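Local coordinates for protein endo-beta-mannanase (PDB 7BOB) that hydrolyses beta-1,4-linked mannosides as a trimeric exo-acting mannosidase of glycoside hydrolase family 5, probably releasing mannose from chain ends in the termite hindgut, at residues V31-W34 with Q35-E39; F59-W63 with P64-P68; A75-L78 with S79-L82; I108-P111 with P112-D116. All coordinates share one frame; numbering follows the deposited sequence.

Contact 1 of 4, residues V31-W34 with Q35-E39; sequences VEMW and QAWPE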
loop_
_atom_site.group_PDB
_atom_site.type_symbol
_atom_site.label_atom_id
_atom_site.label_comp_id
_atom_site.label_asym_id
_atom_site.label_seq_id
_atom_site.Cartn_x
_atom_site.Cartn_y
_atom_site.Cartn_z
ATOM N N VAL A 31 17.474 29.925 5.123
ATOM C CA VAL A 31 16.594 29.716 6.265
ATOM C C VAL A 31 17.235 30.034 7.605
ATOM O O VAL A 31 16.537 29.997 8.623
ATOM C CB VAL A 31 16.115 28.251 6.329
ATOM C CG1 VAL A 31 15.301 27.903 5.116
ATOM C CG2 VAL A 31 17.318 27.300 6.492
ATOM N N GLU A 32 18.544 30.279 7.648
ATOM C CA GLU A 32 19.214 30.643 8.892
ATOM C C GLU A 32 19.180 32.151 9.156
ATOM O O GLU A 32 19.955 32.630 9.985
ATOM C CB GLU A 32 20.669 30.138 8.885
ATOM C CG GLU A 32 20.821 28.577 8.817
ATOM C CD GLU A 32 20.043 27.861 9.931
ATOM O OE1 GLU A 32 20.161 28.310 11.090
ATOM O OE2 GLU A 32 19.312 26.858 9.661
ATOM N N MET A 33 18.285 32.890 8.484
ATOM C CA MET A 33 18.295 34.357 8.519
ATOM C C MET A 33 18.283 34.914 9.939
ATOM O O MET A 33 19.016 35.859 10.242
ATOM C CB MET A 33 17.095 34.909 7.755
ATOM C CG MET A 33 16.962 36.416 7.855
ATOM S SD MET A 33 15.457 37.040 7.064
ATOM C CE MET A 33 14.208 36.375 8.173
ATOM N N TRP A 34 17.427 34.378 10.810
ATOM C CA TRP A 34 17.303 34.919 12.156
ATOM C C TRP A 34 18.584 34.745 12.958
ATOM O O TRP A 34 18.899 35.591 13.812
ATOM C CB TRP A 34 16.125 34.274 12.878
ATOM C CG TRP A 34 14.828 34.565 12.184
ATOM C CD1 TRP A 34 14.059 33.680 11.471
ATOM C CD2 TRP A 34 14.152 35.833 12.112
ATOM N NE1 TRP A 34 12.944 34.319 10.974
ATOM C CE2 TRP A 34 12.976 35.637 11.352
ATOM C CE3 TRP A 34 14.423 37.112 12.627
ATOM C CZ2 TRP A 34 12.071 36.678 11.082
ATOM C CZ3 TRP A 34 13.527 38.145 12.366
ATOM C CH2 TRP A 34 12.363 37.923 11.599
ATOM N N GLN A 35 19.344 33.676 12.690
ATOM C CA GLN A 35 20.603 33.450 13.411
ATOM C C GLN A 35 21.746 34.255 12.803
ATOM O O GLN A 35 22.549 34.845 13.527
ATOM C CB GLN A 35 20.967 31.960 13.395
ATOM C CG GLN A 35 19.930 31.027 14.008
ATOM C CD GLN A 35 19.832 31.195 15.526
ATOM O OE1 GLN A 35 20.759 31.688 16.177
ATOM N NE2 GLN A 35 18.715 30.745 16.096
ATOM N N ALA A 36 21.839 34.292 11.471
ATOM C CA ALA A 36 22.972 34.963 10.847
ATOM C C ALA A 36 22.796 36.483 10.799
ATOM O O ALA A 36 23.793 37.213 10.817
ATOM C CB ALA A 36 23.196 34.401 9.441
ATOM N N TRP A 37 21.545 36.963 10.749
ATOM C CA TRP A 37 21.121 38.357 10.613
ATOM C C TRP A 37 22.109 39.237 9.845
ATOM O O TRP A 37 22.813 40.047 10.455
ATOM C CB TRP A 37 20.860 38.966 11.993
ATOM C CG TRP A 37 19.933 40.170 11.925
ATOM C CD1 TRP A 37 20.218 41.452 12.306
ATOM C CD2 TRP A 37 18.583 40.192 11.427
ATOM N NE1 TRP A 37 19.123 42.265 12.092
ATOM C CE2 TRP A 37 18.107 41.509 11.564
ATOM C CE3 TRP A 37 17.724 39.218 10.912
ATOM C CZ2 TRP A 37 16.817 41.881 11.177
ATOM C CZ3 TRP A 37 16.443 39.583 10.531
ATOM C CH2 TRP A 37 16.003 40.896 10.660
ATOM N N PRO A 38 22.204 39.098 8.516
ATOM C CA PRO A 38 23.024 40.037 7.728
ATOM C C PRO A 38 22.188 41.266 7.382
ATOM O O PRO A 38 21.558 41.374 6.313
ATOM C CB PRO A 38 23.393 39.205 6.498
ATOM C CG PRO A 38 22.171 38.323 6.283
ATOM C CD PRO A 38 21.584 38.060 7.668
ATOM N N GLU A 39 22.164 42.219 8.319
ATOM C CA GLU A 39 21.147 43.263 8.263
ATOM C C GLU A 39 21.337 44.188 7.067
ATOM O O GLU A 39 20.354 44.568 6.421
ATOM C CB GLU A 39 21.116 44.055 9.555
ATOM C CG GLU A 39 19.890 44.957 9.635
ATOM C CD GLU A 39 19.800 45.719 10.949
ATOM O OE1 GLU A 39 19.275 45.155 11.934
ATOM O OE2 GLU A 39 20.244 46.886 10.990
#

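Contact 2 of 4, residues F59-W63 with P64-P68; sequences FFVRW and PDFEP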
loop_
_atom_site.group_PDB
_atom_site.type_symbol
_atom_site.label_atom_id
_atom_site.label_comp_id
_atom_site.label_asym_id
_atom_site.label_seq_id
_atom_site.Cartn_x
_atom_site.Cartn_y
_atom_site.Cartn_z
ATOM N N PHE A 59 7.600 36.739 4.759
ATOM C CA PHE A 59 8.773 36.185 5.405
ATOM C C PHE A 59 8.331 35.306 6.570
ATOM O O PHE A 59 7.168 35.319 6.987
ATOM C CB PHE A 59 9.747 37.297 5.828
ATOM C CG PHE A 59 9.227 38.204 6.909
ATOM C CD1 PHE A 59 8.854 39.509 6.616
ATOM C CD2 PHE A 59 9.160 37.783 8.229
ATOM C CE1 PHE A 59 8.398 40.361 7.600
ATOM C CE2 PHE A 59 8.699 38.646 9.232
ATOM C CZ PHE A 59 8.313 39.923 8.910
ATOM N N PHE A 60 9.272 34.544 7.111
ATOM C CA PHE A 60 8.929 33.401 7.941
ATOM C C PHE A 60 9.550 33.531 9.320
ATOM O O PHE A 60 10.772 33.662 9.456
ATOM C CB PHE A 60 9.364 32.125 7.229
ATOM C CG PHE A 60 8.924 32.105 5.815
ATOM C CD1 PHE A 60 7.610 31.810 5.499
ATOM C CD2 PHE A 60 9.786 32.497 4.799
ATOM C CE1 PHE A 60 7.170 31.826 4.168
ATOM C CE2 PHE A 60 9.362 32.527 3.491
ATOM C CZ PHE A 60 8.049 32.198 3.174
ATOM N N VAL A 61 8.695 33.504 10.338
ATOM C CA VAL A 61 9.128 33.524 11.729
ATOM C C VAL A 61 9.436 32.079 12.100
ATOM O O VAL A 61 8.533 31.304 12.431
ATOM C CB VAL A 61 8.050 34.162 12.623
ATOM C CG1 VAL A 61 8.509 34.263 14.067
ATOM C CG2 VAL A 61 7.687 35.557 12.088
ATOM N N ARG A 62 10.699 31.678 11.972
ATOM C CA ARG A 62 11.058 30.279 12.186
ATOM C C ARG A 62 11.001 29.970 13.683
ATOM O O ARG A 62 11.817 30.478 14.468
ATOM C CB ARG A 62 12.431 29.974 11.595
ATOM C CG ARG A 62 12.634 28.491 11.348
ATOM C CD ARG A 62 13.949 28.191 10.631
ATOM N NE ARG A 62 15.111 28.588 11.423
ATOM C CZ ARG A 62 16.340 28.136 11.206
ATOM N NH1 ARG A 62 16.566 27.264 10.230
ATOM N NH2 ARG A 62 17.341 28.532 11.971
ATOM N N TRP A 63 10.020 29.143 14.064
ATOM C CA TRP A 63 9.688 28.855 15.461
ATOM C C TRP A 63 10.875 28.437 16.322
ATOM O O TRP A 63 11.019 28.987 17.424
ATOM C CB TRP A 63 8.595 27.779 15.508
ATOM C CG TRP A 63 7.888 27.658 16.819
ATOM C CD1 TRP A 63 8.122 28.379 17.953
ATOM C CD2 TRP A 63 6.811 26.759 17.128
ATOM N NE1 TRP A 63 7.265 27.981 18.952
ATOM C CE2 TRP A 63 6.451 26.987 18.470
ATOM C CE3 TRP A 63 6.126 25.778 16.402
ATOM C CZ2 TRP A 63 5.426 26.284 19.100
ATOM C CZ3 TRP A 63 5.113 25.075 17.031
ATOM C CH2 TRP A 63 4.774 25.337 18.373
ATOM N N PRO A 64 11.729 27.478 15.926
ATOM C CA PRO A 64 12.884 27.153 16.786
ATOM C C PRO A 64 13.732 28.363 17.114
ATOM O O PRO A 64 14.235 28.471 18.243
ATOM C CB PRO A 64 13.675 26.136 15.956
ATOM C CG PRO A 64 13.146 26.301 14.521
ATOM C CD PRO A 64 11.705 26.638 14.712
ATOM N N ASP A 65 13.898 29.286 16.159
ATOM C CA ASP A 65 14.710 30.468 16.427
ATOM C C ASP A 65 14.115 31.283 17.562
ATOM O O ASP A 65 14.846 31.829 18.398
ATOM C CB ASP A 65 14.819 31.331 15.164
ATOM C CG ASP A 65 15.629 30.676 14.054
ATOM O OD1 ASP A 65 16.676 30.059 14.327
ATOM O OD2 ASP A 65 15.226 30.814 12.885
ATOM N N PHE A 66 12.787 31.363 17.617
ATOM C CA PHE A 66 12.118 32.312 18.501
ATOM C C PHE A 66 11.724 31.705 19.847
ATOM O O PHE A 66 11.527 32.454 20.811
ATOM C CB PHE A 66 10.871 32.892 17.817
ATOM C CG PHE A 66 11.167 33.974 16.799
ATOM C CD1 PHE A 66 11.608 33.643 15.517
ATOM C CD2 PHE A 66 11.005 35.332 17.123
ATOM C CE1 PHE A 66 11.883 34.640 14.564
ATOM C CE2 PHE A 66 11.280 36.333 16.177
ATOM C CZ PHE A 66 11.724 35.993 14.900
ATOM N N GLU A 67 11.601 30.384 19.946
ATOM C CA GLU A 67 11.313 29.714 21.216
ATOM C C GLU A 67 12.250 28.527 21.387
ATOM O O GLU A 67 11.827 27.368 21.299
ATOM C CB GLU A 67 9.853 29.267 21.292
ATOM C CG GLU A 67 9.396 29.028 22.718
ATOM C CD GLU A 67 7.973 28.549 22.807
ATOM O OE1 GLU A 67 7.226 28.694 21.820
ATOM O OE2 GLU A 67 7.601 28.015 23.869
ATOM N N PRO A 68 13.541 28.784 21.626
ATOM C CA PRO A 68 14.503 27.678 21.743
ATOM C C PRO A 68 14.258 26.775 22.940
ATOM O O PRO A 68 14.712 25.625 22.923
ATOM C CB PRO A 68 15.855 28.394 21.858
ATOM C CG PRO A 68 15.509 29.773 22.330
ATOM C CD PRO A 68 14.198 30.098 21.698
#

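Contact 3 of 4, residues A75-L78 with S79-L82; sequences ATML and SRLL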
loop_
_atom_site.group_PDB
_atom_site.type_symbol
_atom_site.label_atom_id
_atom_site.label_comp_id
_atom_site.label_asym_id
_atom_site.label_seq_id
_atom_site.Cartn_x
_atom_site.Cartn_y
_atom_site.Cartn_z
ATOM N N ALA A 75 14.987 37.012 23.072
ATOM C CA ALA A 75 14.839 38.460 22.957
ATOM C C ALA A 75 15.621 39.017 21.773
ATOM O O ALA A 75 15.197 40.010 21.175
ATOM C CB ALA A 75 15.269 39.142 24.260
ATOM N N THR A 76 16.756 38.419 21.417
ATOM C CA THR A 76 17.481 38.921 20.252
ATOM C C THR A 76 16.657 38.755 18.975
ATOM O O THR A 76 16.612 39.662 18.135
ATOM C CB THR A 76 18.818 38.200 20.103
ATOM O OG1 THR A 76 19.588 38.382 21.289
ATOM C CG2 THR A 76 19.596 38.755 18.900
ATOM N N MET A 77 15.989 37.610 18.821
ATOM C CA MET A 77 15.195 37.380 17.616
ATOM C C MET A 77 13.998 38.319 17.560
ATOM O O MET A 77 13.694 38.878 16.498
ATOM C CB MET A 77 14.737 35.922 17.542
ATOM C CG MET A 77 15.867 34.917 17.652
ATOM S SD MET A 77 17.127 35.151 16.378
ATOM C CE MET A 77 18.561 34.409 17.199
ATOM N N LEU A 78 13.309 38.506 18.692
ATOM C CA LEU A 78 12.213 39.465 18.744
ATOM C C LEU A 78 12.684 40.871 18.411
ATOM O O LEU A 78 11.923 41.657 17.834
ATOM C CB LEU A 78 11.544 39.443 20.113
ATOM C CG LEU A 78 10.875 38.092 20.385
ATOM C CD1 LEU A 78 10.676 37.810 21.879
ATOM C CD2 LEU A 78 9.540 37.999 19.622
ATOM N N SER A 79 13.933 41.210 18.719
ATOM C CA SER A 79 14.369 42.563 18.373
ATOM C C SER A 79 14.677 42.652 16.891
ATOM O O SER A 79 14.424 43.683 16.252
ATOM C CB SER A 79 15.585 42.976 19.193
ATOM O OG SER A 79 15.262 42.828 20.555
ATOM N N ARG A 80 15.223 41.575 16.329
ATOM C CA ARG A 80 15.416 41.524 14.890
ATOM C C ARG A 80 14.078 41.543 14.158
ATOM O O ARG A 80 13.941 42.214 13.126
ATOM C CB ARG A 80 16.247 40.298 14.546
ATOM C CG ARG A 80 17.666 40.498 14.986
ATOM C CD ARG A 80 18.458 39.205 14.976
ATOM N NE ARG A 80 19.804 39.440 15.493
ATOM C CZ ARG A 80 20.740 38.506 15.646
ATOM N NH1 ARG A 80 20.490 37.229 15.334
ATOM N NH2 ARG A 80 21.928 38.851 16.127
ATOM N N LEU A 81 13.069 40.841 14.685
ATOM C CA LEU A 81 11.735 40.931 14.096
ATOM C C LEU A 81 11.274 42.384 14.025
ATOM O O LEU A 81 10.828 42.862 12.969
ATOM C CB LEU A 81 10.732 40.080 14.887
ATOM C CG LEU A 81 9.276 39.999 14.379
ATOM C CD1 LEU A 81 9.189 39.745 12.880
ATOM C CD2 LEU A 81 8.461 38.942 15.138
ATOM N N LEU A 82 11.398 43.120 15.137
ATOM C CA LEU A 82 10.915 44.493 15.119
ATOM C C LEU A 82 11.725 45.340 14.135
ATOM O O LEU A 82 11.156 46.187 13.438
ATOM C CB LEU A 82 10.925 45.104 16.533
ATOM C CG LEU A 82 10.311 46.534 16.579
ATOM C CD1 LEU A 82 9.401 46.773 17.805
ATOM C CD2 LEU A 82 11.346 47.673 16.457
#

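Contact 4 of 4, residues I108-P111 with P112-D116; sequences IFWP and PWKSD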
loop_
_atom_site.group_PDB
_atom_site.type_symbol
_atom_site.label_atom_id
_atom_site.label_comp_id
_atom_site.label_asym_id
_atom_site.label_seq_id
_atom_site.Cartn_x
_atom_site.Cartn_y
_atom_site.Cartn_z
ATOM N N ILE A 108 12.256 20.663 7.642
ATOM C CA ILE A 108 11.251 20.895 8.672
ATOM C C ILE A 108 11.979 21.360 9.920
ATOM O O ILE A 108 12.908 20.691 10.392
ATOM C CB ILE A 108 10.397 19.648 8.964
ATOM C CG1 ILE A 108 9.754 19.118 7.666
ATOM C CG2 ILE A 108 9.314 19.993 9.963
ATOM C CD1 ILE A 108 8.725 18.004 7.871
ATOM N N PHE A 109 11.553 22.503 10.455
ATOM C CA PHE A 109 12.309 23.249 11.462
ATOM C C PHE A 109 11.376 23.479 12.640
ATOM O O PHE A 109 10.593 24.433 12.639
ATOM C CB PHE A 109 12.827 24.570 10.884
ATOM C CG PHE A 109 13.749 24.378 9.717
ATOM C CD1 PHE A 109 15.099 24.135 9.921
ATOM C CD2 PHE A 109 13.259 24.370 8.421
ATOM C CE1 PHE A 109 15.949 23.934 8.849
ATOM C CE2 PHE A 109 14.104 24.162 7.343
ATOM C CZ PHE A 109 15.455 23.946 7.558
ATOM N N TRP A 110 11.451 22.610 13.624
ATOM C CA TRP A 110 10.629 22.689 14.811
ATOM C C TRP A 110 11.497 23.002 16.027
ATOM O O TRP A 110 12.724 22.828 15.999
ATOM C CB TRP A 110 9.873 21.368 15.045
ATOM C CG TRP A 110 8.768 21.041 14.068
ATOM C CD1 TRP A 110 8.539 19.821 13.483
ATOM C CD2 TRP A 110 7.729 21.919 13.580
ATOM N NE1 TRP A 110 7.433 19.887 12.667
ATOM C CE2 TRP A 110 6.921 21.163 12.704
ATOM C CE3 TRP A 110 7.401 23.261 13.805
ATOM C CZ2 TRP A 110 5.805 21.709 12.047
ATOM C CZ3 TRP A 110 6.292 23.803 13.148
ATOM C CH2 TRP A 110 5.512 23.023 12.280
ATOM N N PRO A 111 10.900 23.489 17.112
ATOM C CA PRO A 111 11.686 23.708 18.329
ATOM C C PRO A 111 12.246 22.401 18.838
ATOM O O PRO A 111 11.634 21.328 18.659
ATOM C CB PRO A 111 10.667 24.313 19.306
ATOM C CG PRO A 111 9.670 25.024 18.406
ATOM C CD PRO A 111 9.557 24.100 17.180
ATOM N N PRO A 112 13.433 22.423 19.449
ATOM C CA PRO A 112 14.050 21.160 19.897
ATOM C C PRO A 112 13.234 20.419 20.944
ATOM O O PRO A 112 13.348 19.192 21.036
ATOM C CB PRO A 112 15.414 21.600 20.445
ATOM C CG PRO A 112 15.311 23.082 20.672
ATOM C CD PRO A 112 14.310 23.587 19.670
ATOM N N TRP A 113 12.384 21.116 21.701
ATOM C CA TRP A 113 11.559 20.490 22.726
ATOM C C TRP A 113 10.313 19.807 22.175
ATOM O O TRP A 113 9.518 19.271 22.959
ATOM C CB TRP A 113 11.149 21.525 23.770
ATOM C CG TRP A 113 10.752 22.850 23.205
ATOM C CD1 TRP A 113 11.558 23.951 23.028
ATOM C CD2 TRP A 113 9.443 23.240 22.764
ATOM N NE1 TRP A 113 10.827 24.993 22.526
ATOM C CE2 TRP A 113 9.526 24.585 22.349
ATOM C CE3 TRP A 113 8.209 22.589 22.701
ATOM C CZ2 TRP A 113 8.424 25.283 21.848
ATOM C CZ3 TRP A 113 7.114 23.292 22.216
ATOM C CH2 TRP A 113 7.231 24.622 21.793
ATOM N N LYS A 114 10.105 19.816 20.864
ATOM C CA LYS A 114 9.063 19.005 20.255
ATOM C C LYS A 114 9.723 17.746 19.705
ATOM O O LYS A 114 10.629 17.831 18.864
ATOM C CB LYS A 114 8.325 19.765 19.151
ATOM C CG LYS A 114 7.440 18.887 18.249
ATOM C CD LYS A 114 7.131 19.588 16.913
ATOM C CE LYS A 114 6.364 18.682 15.928
ATOM N NZ LYS A 114 7.056 17.386 15.752
ATOM N N SER A 115 9.302 16.589 20.212
ATOM C CA SER A 115 9.792 15.325 19.697
ATOM C C SER A 115 8.973 14.907 18.482
ATOM O O SER A 115 7.856 15.390 18.250
ATOM C CB SER A 115 9.712 14.240 20.764
ATOM O OG SER A 115 8.377 13.780 20.866
ATOM N N ASP A 116 9.538 13.984 17.700
ATOM C CA ASP A 116 8.798 13.485 16.548
ATOM C C ASP A 116 7.558 12.714 16.967
ATOM O O ASP A 116 6.641 12.569 16.157
ATOM C CB ASP A 116 9.697 12.621 15.668
ATOM C CG ASP A 116 11.005 13.308 15.330
ATOM O OD1 ASP A 116 11.001 14.554 15.118
ATOM O OD2 ASP A 116 12.043 12.608 15.305
#

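Contact 1 of 4, residues V31-W34 with Q35-E39
W34 and W37, three residues apart round the short helix 33-36, run side by side and point the same way. Their six-membered rings are nearly parallel, 11° between planes, yet the centroids stand 5.5 Å apart, evidence of a strongly offset pair with little overlap. Touching is confined to the outer carbons, with W34 CZ3 at 3.7 Å from W37 CZ3. M33 fills in beside both indoles: CG lies 4.2 Å from W37 CZ3, while the bend at chi3 (68°) brings CE over one face of the W34 ring, near its rim. The backbone turns at W37, which leaves the helix with positive phi; its N still donates to M33 O at 2.8 Å, an oxygen that also lies in the plane of the W37 ring, at its edge. The preceding bond, from A36 N to E32 O, is nearly straight (166°), E32 standing at the N-cap position. W37 NE1 donates to E39 OE1 at 2.9 Å, meeting the carboxylate on its anti side, and E39 is also paired with R83. W34 NE1 instead bonds F60 O on strand 56-62. The outer carbons of the two benzo rings make the local contact, while each indole N-H has its own acceptor, which should limit the rotation of both indoles where the helix gives way to the next one, 39-51.

Contact 2 of 4, residues F59-W63 with P64-P68
R62 and D65 meet where strand 56-62 of the parallel eight-stranded sheet, the (beta/alpha)8 barrel of family 5 hydrolases, passes directly into the short helix 63-66. R62 holds the N-cap position, and its O receives weak bonds from D65 N and F66 N. W63 O takes two donors: E67 N arrives at 2.9 Å almost in line with the carbonyl, whereas F66 N comes from above the carbonyl plane. E67 then leaves helical geometry.

Among the side chains, R62 grips D65 side-on in a salt bridge, one nitrogen to each carboxylate oxygen. NE of R62 reaches OD2 of D65 at 2.7 Å from above the carboxylate plane, and NH2 of R62 reaches OD1 of D65 at 2.9 Å on the syn side, nearly straight at 167°. The groups are thus twisted, with planes 38° apart. E32 takes NH1 of the same guanidinium and Q35 donates to D65 OD1, so the buried charges are shared in a small network. V61 and F66 cross at about a right angle: with CG1 anti to its backbone N (chi1 -177°), V61 sets that methyl over one face of the F66 ring, 3.5 Å from the centroid, a CH-pi contact. R62 O lies at the edge of the same ring. W63 and E67 run alongside each other, and R129 pairs with the far oxygen of E67, OE2. Its near oxygen, E67 OE1, accepts from W63 NE1 at 3.0 Å in the indole plane, on the anti side of the carboxylate but well tilted from the carboxylate plane.

Contact 3 of 4, residues A75-L78 with S79-L82
The guanidinium of R80 carries the T76 methyl over the centre of one face: T76 CG2 stands 3.5 Å from R80 CZ and equally close to NE of R80. M77 CE approaches obliquely, 3.9 Å from R80 NH1. T76 and M77 each lie alongside R80 and point the same way as it does. T76 contributes its methyl because CG2 is anti to the backbone N, chi1 (-58°) turning OG1 beside that nitrogen instead. R80 reaches over it as an extended chain from CG to NE. The polar end of R80 has its partner outside this helix: NH1 donates to W34 O on helix 33-36.

Beneath these side chains runs regular alpha-helical bonding near the start of helix 75-89, with R80 N to T76 O at 3.0 Å, L81 N to M77 O at 2.7 Å and L82 N to L78 O. S79 adds a second donor one turn from A75. Its OG bonds A75 O at 2.9 Å, while S79 N bonds the same oxygen from the opposite face of the carbonyl plane, so that A75 O is gripped twice. D74 OD1 accepts from M77 N at the helix start. The chemistry implies two jobs for one turn: the serine hydroxyl is satisfied by the helix's own backbone, and the arginine, with a methyl packed on one face, bonds to W34 O and so links this helix to 33-36.

Contact 4 of 4, residues I108-P111 with P112-D116
P111, K114 and W110 are, of the residues here, among those most covered by this contact. P111 lays its CB over one face of the W113 indole, 3.5 Å from the centroid of the five-membered ring and 26° off its normal, a CH-pi contact; the nearest pair is P111 CB to W113 CE2 at 3.3 Å. The two side chains lie at a slant to each other. W113 turns back onto the proline because CG sits between its backbone N and carbonyl carbon (chi1 42°). A type I beta turn from P111 to K114 makes this fold-back possible, closed by K114 N donating to P111 O at 3.1 Å. The turn belongs to the loop joining strand 107-108 to helix 124-141. K114 then brings its chain over one face of W110: CE lies 3.7 Å from the centroid of the five-membered ring, 20° off the normal, and CD of K114 is 3.6 Å from W110 CG. CD and CE make the face contact; NZ stays near the ring at CD1 of W110, and the bend at chi4 directs it to Q118 O, with a weak second bond to S115 O. W113 NE1 donates to E67 O.

How the contacts relate
Contact 2 is the buried member, contacts 1 and 3 are partly buried, and contact 4 lies at the surface. The charged pair lies in the buried contact; contacts 1 and 3 combine helix bonds with apolar side-chain contacts, with an indole-carboxylate bond in contact 1, and contact 4 relies on CH-pi faces and one turn bond. Contacts 1, 2 and 3 touch one another, centres 10 to 11 Å apart: W37 CH2 lies 3.5 Å from R80 O, and D65 O 3.3 Å from M77 CG. Contact 4 meets contact 2 where P64 packs on F109 and W110, and brushes contact 1 at V31 and F109, but stays about 12 Å from contact 3 at the nearest atoms.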